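Local coordinates for probable transcriptional regulatory protein aq_1575 (Aquifex aeolicus, PDB 1LFP) that probably binds DNA and takes part in regulating transcription, at residues A[163-166]-A[171-174]; A[153-158]-A[190-195]; A[115-118]-A[123-126]. All coordinates share one frame; numbering follows the deposited sequence.

Interaction 1. Residues A[163-166]-A[171-174]; sequences DVQP and HIIY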
loop_
_atom_site.group_PDB
_atom_site.type_symbol
_atom_site.label_atom_id
_atom_site.label_comp_id
_atom_site.label_asym_id
_atom_site.label_seq_id
_atom_site.Cartn_x
_atom_site.Cartn_y
_atom_site.Cartn_z
ATOM N N ASP A 163 14.938 3.345 -6.713
ATOM C CA ASP A 163 15.304 1.966 -6.402
ATOM C C ASP A 163 14.418 0.978 -7.162
ATOM O O ASP A 163 13.234 1.232 -7.373
ATOM C CB ASP A 163 15.133 1.733 -4.901
ATOM C CG ASP A 163 15.758 0.443 -4.435
ATOM O OD1 ASP A 163 15.503 0.061 -3.273
ATOM O OD2 ASP A 163 16.509 -0.176 -5.225
ATOM N N VAL A 164 14.978 -0.151 -7.582
ATOM C CA VAL A 164 14.170 -1.138 -8.293
ATOM C C VAL A 164 14.403 -2.547 -7.784
ATOM O O VAL A 164 15.530 -2.940 -7.492
ATOM C CB VAL A 164 14.472 -1.127 -9.782
ATOM C CG1 VAL A 164 14.103 0.227 -10.367
ATOM C CG2 VAL A 164 15.954 -1.411 -9.990
ATOM N N GLN A 165 13.332 -3.307 -7.665
ATOM C CA GLN A 165 13.479 -4.680 -7.220
ATOM C C GLN A 165 12.561 -5.606 -8.008
ATOM O O GLN A 165 11.348 -5.504 -7.919
ATOM C CB GLN A 165 13.213 -4.791 -5.713
ATOM C CG GLN A 165 11.897 -4.231 -5.221
ATOM C CD GLN A 165 11.816 -4.257 -3.704
ATOM O OE1 GLN A 165 12.560 -3.549 -3.024
ATOM N NE2 GLN A 165 10.919 -5.081 -3.165
ATOM N N PRO A 166 13.145 -6.525 -8.797
ATOM C CA PRO A 166 12.343 -7.457 -9.595
ATOM C C PRO A 166 11.461 -8.303 -8.690
ATOM O O PRO A 166 11.714 -8.405 -7.487
ATOM C CB PRO A 166 13.394 -8.307 -10.312
ATOM C CG PRO A 166 14.638 -7.454 -10.301
ATOM C CD PRO A 166 14.581 -6.827 -8.930
ATOM N N HIS A 171 7.052 -6.296 -10.246
ATOM C CA HIS A 171 8.308 -5.590 -10.136
ATOM C C HIS A 171 7.934 -4.336 -9.386
ATOM O O HIS A 171 6.840 -3.826 -9.545
ATOM C CB HIS A 171 8.853 -5.288 -11.530
ATOM C CG HIS A 171 9.159 -6.520 -12.334
ATOM N ND1 HIS A 171 9.891 -7.575 -11.830
ATOM C CD2 HIS A 171 8.887 -6.833 -13.624
ATOM C CE1 HIS A 171 10.062 -8.480 -12.778
ATOM N NE2 HIS A 171 9.464 -8.054 -13.879
ATOM N N ILE A 172 8.829 -3.870 -8.529
ATOM C CA ILE A 172 8.571 -2.693 -7.740
ATOM C C ILE A 172 9.549 -1.584 -8.054
ATOM O O ILE A 172 10.758 -1.794 -8.083
ATOM C CB ILE A 172 8.688 -3.017 -6.255
ATOM C CG1 ILE A 172 7.563 -3.972 -5.857
ATOM C CG2 ILE A 172 8.701 -1.737 -5.447
ATOM C CD1 ILE A 172 7.754 -4.584 -4.472
ATOM N N ILE A 173 9.020 -0.379 -8.234
ATOM C CA ILE A 173 9.852 0.765 -8.534
ATOM C C ILE A 173 9.576 1.835 -7.510
ATOM O O ILE A 173 8.416 2.165 -7.261
ATOM C CB ILE A 173 9.537 1.314 -9.937
ATOM C CG1 ILE A 173 10.019 0.305 -10.985
ATOM C CG2 ILE A 173 10.226 2.688 -10.148
ATOM C CD1 ILE A 173 9.547 0.609 -12.404
ATOM N N TYR A 174 10.636 2.352 -6.884
ATOM C CA TYR A 174 10.458 3.410 -5.907
ATOM C C TYR A 174 10.892 4.713 -6.498
ATOM O O TYR A 174 11.838 4.753 -7.287
ATOM C CB TYR A 174 11.312 3.176 -4.669
ATOM C CG TYR A 174 10.791 2.114 -3.779
ATOM C CD1 TYR A 174 9.833 2.414 -2.819
ATOM C CD2 TYR A 174 11.265 0.817 -3.852
ATOM C CE1 TYR A 174 9.370 1.472 -1.962
ATOM C CE2 TYR A 174 10.802 -0.157 -2.973
ATOM C CZ TYR A 174 9.855 0.186 -2.029
ATOM O OH TYR A 174 9.408 -0.736 -1.116
#

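Interaction 2. Residues A[153-158]-A[190-195]; sequences LEKAIE and LGVPIE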
loop_
_atom_site.group_PDB
_atom_site.type_symbol
_atom_site.label_atom_id
_atom_site.label_comp_id
_atom_site.label_asym_id
_atom_site.label_seq_id
_atom_site.Cartn_x
_atom_site.Cartn_y
_atom_site.Cartn_z
ATOM N N LEU A 153 14.179 -3.287 -15.998
ATOM C CA LEU A 153 15.300 -2.789 -15.217
ATOM C C LEU A 153 15.881 -1.599 -15.975
ATOM O O LEU A 153 16.180 -0.573 -15.374
ATOM C CB LEU A 153 16.349 -3.903 -15.026
ATOM C CG LEU A 153 16.662 -4.479 -13.621
ATOM C CD1 LEU A 153 15.532 -4.280 -12.637
ATOM C CD2 LEU A 153 16.974 -5.955 -13.764
ATOM N N GLU A 154 15.997 -1.712 -17.298
ATOM C CA GLU A 154 16.549 -0.616 -18.083
ATOM C C GLU A 154 15.616 0.593 -18.081
ATOM O O GLU A 154 16.046 1.729 -17.874
ATOM C CB GLU A 154 16.814 -1.043 -19.534
ATOM C CG GLU A 154 15.577 -1.019 -20.429
ATOM C CD GLU A 154 15.896 -0.831 -21.902
ATOM O OE1 GLU A 154 14.938 -0.716 -22.706
ATOM O OE2 GLU A 154 17.099 -0.797 -22.249
ATOM N N LYS A 155 14.326 0.363 -18.314
ATOM C CA LYS A 155 13.407 1.479 -18.329
ATOM C C LYS A 155 13.343 2.225 -17.011
ATOM O O LYS A 155 13.230 3.452 -16.996
ATOM C CB LYS A 155 12.026 1.006 -18.764
ATOM C CG LYS A 155 11.961 0.786 -20.268
ATOM C CD LYS A 155 10.618 0.257 -20.727
ATOM C CE LYS A 155 10.706 -0.254 -22.147
ATOM N NZ LYS A 155 9.434 -0.929 -22.555
ATOM N N ALA A 156 13.418 1.502 -15.901
ATOM C CA ALA A 156 13.365 2.160 -14.589
ATOM C C ALA A 156 14.528 3.150 -14.487
ATOM O O ALA A 156 14.348 4.310 -14.070
ATOM C CB ALA A 156 13.434 1.129 -13.471
ATOM N N ILE A 157 15.706 2.702 -14.900
ATOM C CA ILE A 157 16.905 3.543 -14.880
ATOM C C ILE A 157 16.736 4.690 -15.860
ATOM O O ILE A 157 17.074 5.854 -15.566
ATOM C CB ILE A 157 18.151 2.723 -15.275
ATOM C CG1 ILE A 157 18.463 1.710 -14.178
ATOM C CG2 ILE A 157 19.349 3.635 -15.507
ATOM C CD1 ILE A 157 19.454 0.668 -14.611
ATOM N N GLU A 158 16.198 4.379 -17.037
ATOM C CA GLU A 158 16.003 5.373 -18.062
ATOM C C GLU A 158 15.111 6.510 -17.585
ATOM O O GLU A 158 15.363 7.665 -17.916
ATOM C CB GLU A 158 15.402 4.701 -19.322
ATOM C CG GLU A 158 15.142 5.629 -20.460
ATOM C CD GLU A 158 14.590 4.912 -21.696
ATOM O OE1 GLU A 158 14.263 5.610 -22.671
ATOM O OE2 GLU A 158 14.479 3.665 -21.685
ATOM N N LEU A 190 6.588 4.887 -22.226
ATOM C CA LEU A 190 7.567 3.948 -22.777
ATOM C C LEU A 190 6.981 2.550 -22.902
ATOM O O LEU A 190 7.706 1.584 -23.133
ATOM C CB LEU A 190 8.824 3.869 -21.913
ATOM C CG LEU A 190 9.438 5.224 -21.623
ATOM C CD1 LEU A 190 10.738 4.993 -20.845
ATOM C CD2 LEU A 190 9.683 6.008 -22.897
ATOM N N GLY A 191 5.668 2.433 -22.715
ATOM C CA GLY A 191 5.016 1.138 -22.866
ATOM C C GLY A 191 4.860 0.232 -21.659
ATOM O O GLY A 191 4.287 -0.856 -21.754
ATOM N N VAL A 192 5.357 0.673 -20.509
ATOM C CA VAL A 192 5.280 -0.121 -19.289
ATOM C C VAL A 192 3.911 -0.045 -18.614
ATOM O O VAL A 192 3.435 1.050 -18.317
ATOM C CB VAL A 192 6.334 0.359 -18.255
ATOM C CG1 VAL A 192 6.353 -0.616 -17.042
ATOM C CG2 VAL A 192 7.704 0.456 -18.888
ATOM N N PRO A 193 3.248 -1.197 -18.398
ATOM C CA PRO A 193 1.936 -1.200 -17.743
ATOM C C PRO A 193 2.086 -0.926 -16.238
ATOM O O PRO A 193 3.010 -1.435 -15.601
ATOM C CB PRO A 193 1.420 -2.602 -18.016
ATOM C CG PRO A 193 2.660 -3.416 -18.035
ATOM C CD PRO A 193 3.650 -2.555 -18.790
ATOM N N ILE A 194 1.169 -0.149 -15.662
ATOM C CA ILE A 194 1.260 0.167 -14.243
ATOM C C ILE A 194 0.124 -0.515 -13.503
ATOM O O ILE A 194 -1.033 -0.304 -13.850
ATOM C CB ILE A 194 1.118 1.665 -14.001
ATOM C CG1 ILE A 194 2.164 2.432 -14.800
ATOM C CG2 ILE A 194 1.182 1.947 -12.488
ATOM C CD1 ILE A 194 3.593 1.974 -14.567
ATOM N N GLU A 195 0.454 -1.309 -12.486
ATOM C CA GLU A 195 -0.576 -1.985 -11.713
ATOM C C GLU A 195 -0.993 -1.101 -10.549
ATOM O O GLU A 195 -2.175 -1.008 -10.233
ATOM C CB GLU A 195 -0.079 -3.329 -11.203
ATOM C CG GLU A 195 -1.121 -4.108 -10.440
ATOM C CD GLU A 195 -0.690 -5.534 -10.159
ATOM O OE1 GLU A 195 -0.564 -6.318 -11.129
ATOM O OE2 GLU A 195 -0.471 -5.868 -8.974
HETATM O O HOH W 1 6.901 -2.431 -21.119
#

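Interaction 3. Residues A[115-118]-A[123-126]; sequences HVFT and NLGA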
loop_
_atom_site.group_PDB
_atom_site.type_symbol
_atom_site.label_atom_id
_atom_site.label_comp_id
_atom_site.label_asym_id
_atom_site.label_seq_id
_atom_site.Cartn_x
_atom_site.Cartn_y
_atom_site.Cartn_z
ATOM N N HIS A 115 -5.490 -4.226 19.210
ATOM C CA HIS A 115 -5.825 -5.615 19.490
ATOM C C HIS A 115 -5.024 -6.518 18.596
ATOM O O HIS A 115 -4.484 -7.514 19.066
ATOM C CB HIS A 115 -7.324 -5.924 19.273
ATOM C CG HIS A 115 -8.221 -5.469 20.392
ATOM N ND1 HIS A 115 -8.443 -4.141 20.678
ATOM C CD2 HIS A 115 -8.935 -6.169 21.306
ATOM C CE1 HIS A 115 -9.253 -4.039 21.720
ATOM N NE2 HIS A 115 -9.565 -5.258 22.121
ATOM N N VAL A 116 -4.962 -6.199 17.301
ATOM C CA VAL A 116 -4.195 -7.061 16.394
ATOM C C VAL A 116 -2.740 -7.175 16.832
ATOM O O VAL A 116 -2.155 -8.267 16.834
ATOM C CB VAL A 116 -4.203 -6.524 14.945
ATOM C CG1 VAL A 116 -3.352 -7.421 14.054
ATOM C CG2 VAL A 116 -5.651 -6.428 14.433
ATOM N N PHE A 117 -2.124 -6.048 17.152
ATOM C CA PHE A 117 -0.720 -6.077 17.578
ATOM C C PHE A 117 -0.519 -6.976 18.808
ATOM O O PHE A 117 0.328 -7.859 18.815
ATOM C CB PHE A 117 -0.246 -4.662 17.891
ATOM C CG PHE A 117 0.449 -3.964 16.730
ATOM C CD1 PHE A 117 1.811 -4.156 16.505
ATOM C CD2 PHE A 117 -0.256 -3.098 15.889
ATOM C CE1 PHE A 117 2.492 -3.499 15.459
ATOM C CE2 PHE A 117 0.413 -2.428 14.826
ATOM C CZ PHE A 117 1.792 -2.636 14.617
ATOM N N THR A 118 -1.304 -6.734 19.845
ATOM C CA THR A 118 -1.227 -7.513 21.076
ATOM C C THR A 118 -1.436 -9.013 20.892
ATOM O O THR A 118 -0.638 -9.820 21.375
ATOM C CB THR A 118 -2.231 -6.998 22.091
ATOM O OG1 THR A 118 -1.925 -5.631 22.388
ATOM C CG2 THR A 118 -2.165 -7.827 23.381
ATOM N N ASN A 123 3.167 -4.783 19.695
ATOM C CA ASN A 123 2.757 -3.671 20.526
ATOM C C ASN A 123 2.600 -2.387 19.749
ATOM O O ASN A 123 3.564 -1.872 19.207
ATOM C CB ASN A 123 3.788 -3.410 21.615
ATOM C CG ASN A 123 3.296 -2.437 22.647
ATOM O OD1 ASN A 123 4.081 -1.691 23.236
ATOM N ND2 ASN A 123 1.989 -2.448 22.897
ATOM N N LEU A 124 1.386 -1.862 19.717
ATOM C CA LEU A 124 1.150 -0.601 19.040
ATOM C C LEU A 124 1.797 0.475 19.891
ATOM O O LEU A 124 1.618 0.490 21.110
ATOM C CB LEU A 124 -0.343 -0.350 18.937
ATOM C CG LEU A 124 -0.757 0.973 18.304
ATOM C CD1 LEU A 124 -0.173 1.168 16.893
ATOM C CD2 LEU A 124 -2.268 0.943 18.273
ATOM N N GLY A 125 2.551 1.367 19.258
ATOM C CA GLY A 125 3.220 2.434 19.971
ATOM C C GLY A 125 2.608 3.781 19.629
ATOM O O GLY A 125 1.519 3.864 19.038
ATOM N N ALA A 126 3.310 4.837 20.010
ATOM C CA ALA A 126 2.849 6.186 19.774
ATOM C C ALA A 126 3.409 6.741 18.485
ATOM O O ALA A 126 4.367 6.211 17.923
ATOM C CB ALA A 126 3.266 7.081 20.924
HETATM O O HOH W 2 -0.622 -3.201 21.085
#

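Interaction 1. Residues A[163-166]-A[171-174]
Strands 163-165 and 170-175 form an antiparallel beta hairpin, and D163 and Y174 open its ladder as a hydrogen-bonded pair. Y174 N bonds to D163 O at 2.9 Å; the return bond, from D163 N to Y174 O, is weak. Two residues on, Q165 and I172 make the second hydrogen-bonded pair: Q165 N reaches I172 O at 3.0 Å, and I172 N reaches Q165 O at 3.1 Å. Between them V164 faces I173 in a non-hydrogen-bonded pair, and V164 CA adds a C-H...O contact to I172 O.

On the face carrying D163, Q165, I172 and Y174, Q165 does most of the side-chain work. With chi1 at 54°, CG sits between the backbone N and the carbonyl carbon and lies 3.6 Å from I172 CB. Beyond it the extended chain runs alongside I172, bringing NE2 to 3.5 Å from I172 CD1, while OE1 meets the Y174 ring at its edge, in plane, the amide turned 70° from the ring. K202 binds D163 OD1 in a salt bridge and also makes a cation-pi contact with Y174, tying this end of the hairpin to strand 196-203.

The other face is apolar: V164 CG1 lies 4.1 Å from I173 CG1, the two side chains pointing the same way, and helix 149-159 covers V164. Near the turn, P166 CA comes to 3.3 Å from H171 ND1, which is itself hydrogen-bonded to G167 N. This is the ladder typical of an antiparallel hairpin at the margin of a four-stranded sheet, with 163-165 as an outermost strand.

Interaction 2. Residues A[153-158]-A[190-195]
A helix-to-loop junction is made where K155 and E158, on helix 149-159, meet L190 and V192 in the loop that follows helix 180-188. K155 carries it. Its CG lies anti to the carbonyl carbon (chi1 -77°) and the chain beyond is extended, which carries NZ across to the loop, where it donates to L190 O at 3.1 Å, with the donor tilted 22° from the carbonyl plane. The same nitrogen forms a salt bridge with E151, one turn earlier on its helix, and water 1 links it by weak hydrogen bonds to G191 O.

The carbonyl that K155 grips belongs to a Schellman motif. G191, with positive phi, is the C-prime residue ending helix 180-188: its N bonds to E188 O, and V192 N bonds to L187 O. A lysine at this C-terminal end probably has a favourable electrostatic setting, since the helix dipole leaves its negative end here.

Behind NZ, the aliphatic part of K155 runs antiparallel alongside V192, CD lying 3.5 Å from V192 CG2, a close fit for two carbons. V192 is buried, resting also on L187 and on V142 of strand 134-143. E158 meets L190 head-on, its carboxylate carbon CD 3.9 Å from L190 CD1, an apolar methyl against a charged group.

Interaction 3. Residues A[115-118]-A[123-126]
F117, near the end of helix 106-119, packs against the backbone of N123 and L124 where the chain turns back into the short strand 123-124. The tight part is one buried ring and what lies beside it. L124 CA sits over one face of the ring, 4.1 Å above its plane and displaced toward the rim, while N123 N approaches obliquely, 3.5 Å from F117 CD1. The L124 side chain crosses that of F117 at about a right angle: its CB is 4.1 Å from F117 CD2. With CG anti to the backbone N, chi1 177° turns the branch of L124 to bring CD1 near F117 CE2, and the side chain also packs on T110, V113 and R114 of the same helix. F117 itself reaches L221 of helix 212-226. Were this ring cut back to an alanine, L124 and L221 would probably be left facing a gap, and the N123-L124 backbone would lose the ring that packs on it.

The solvent side is looser and polar. T118 and N123 do not touch directly; water 2 stands between them, 3.0 Å from T118 OG1 and accepting from N123 ND2 at 3.3 Å. It also accepts from L124 N at 2.8 Å, which satisfies that backbone amide.

No direct hydrogen bond joins the two segments, so their contact relies on apolar burial against a peptide backbone, with water 2 making the polar link between T118, N123 and L124.

In the fold
Interactions 1 and 2 belong to one neighbourhood, their centres 10 Å apart: helix 149-159 supplies a segment to interaction 2 and then leads into the hairpin of interaction 1. They touch through V164 and I173 against A156, and through V164 and P166 against L153, so the helix meets both the hairpin and the 190-195 loop. Interaction 3 lies about 18 Å from interaction 1 at the nearest atoms, at an edge strand of the mixed five-stranded sheet. Interactions 1 and 2 are both partly buried, the first held by ladder bonds, the second by a lysine-to-carbonyl bond; interaction 3 is buried aromatic packing apart from its water-linked T118-N123 side.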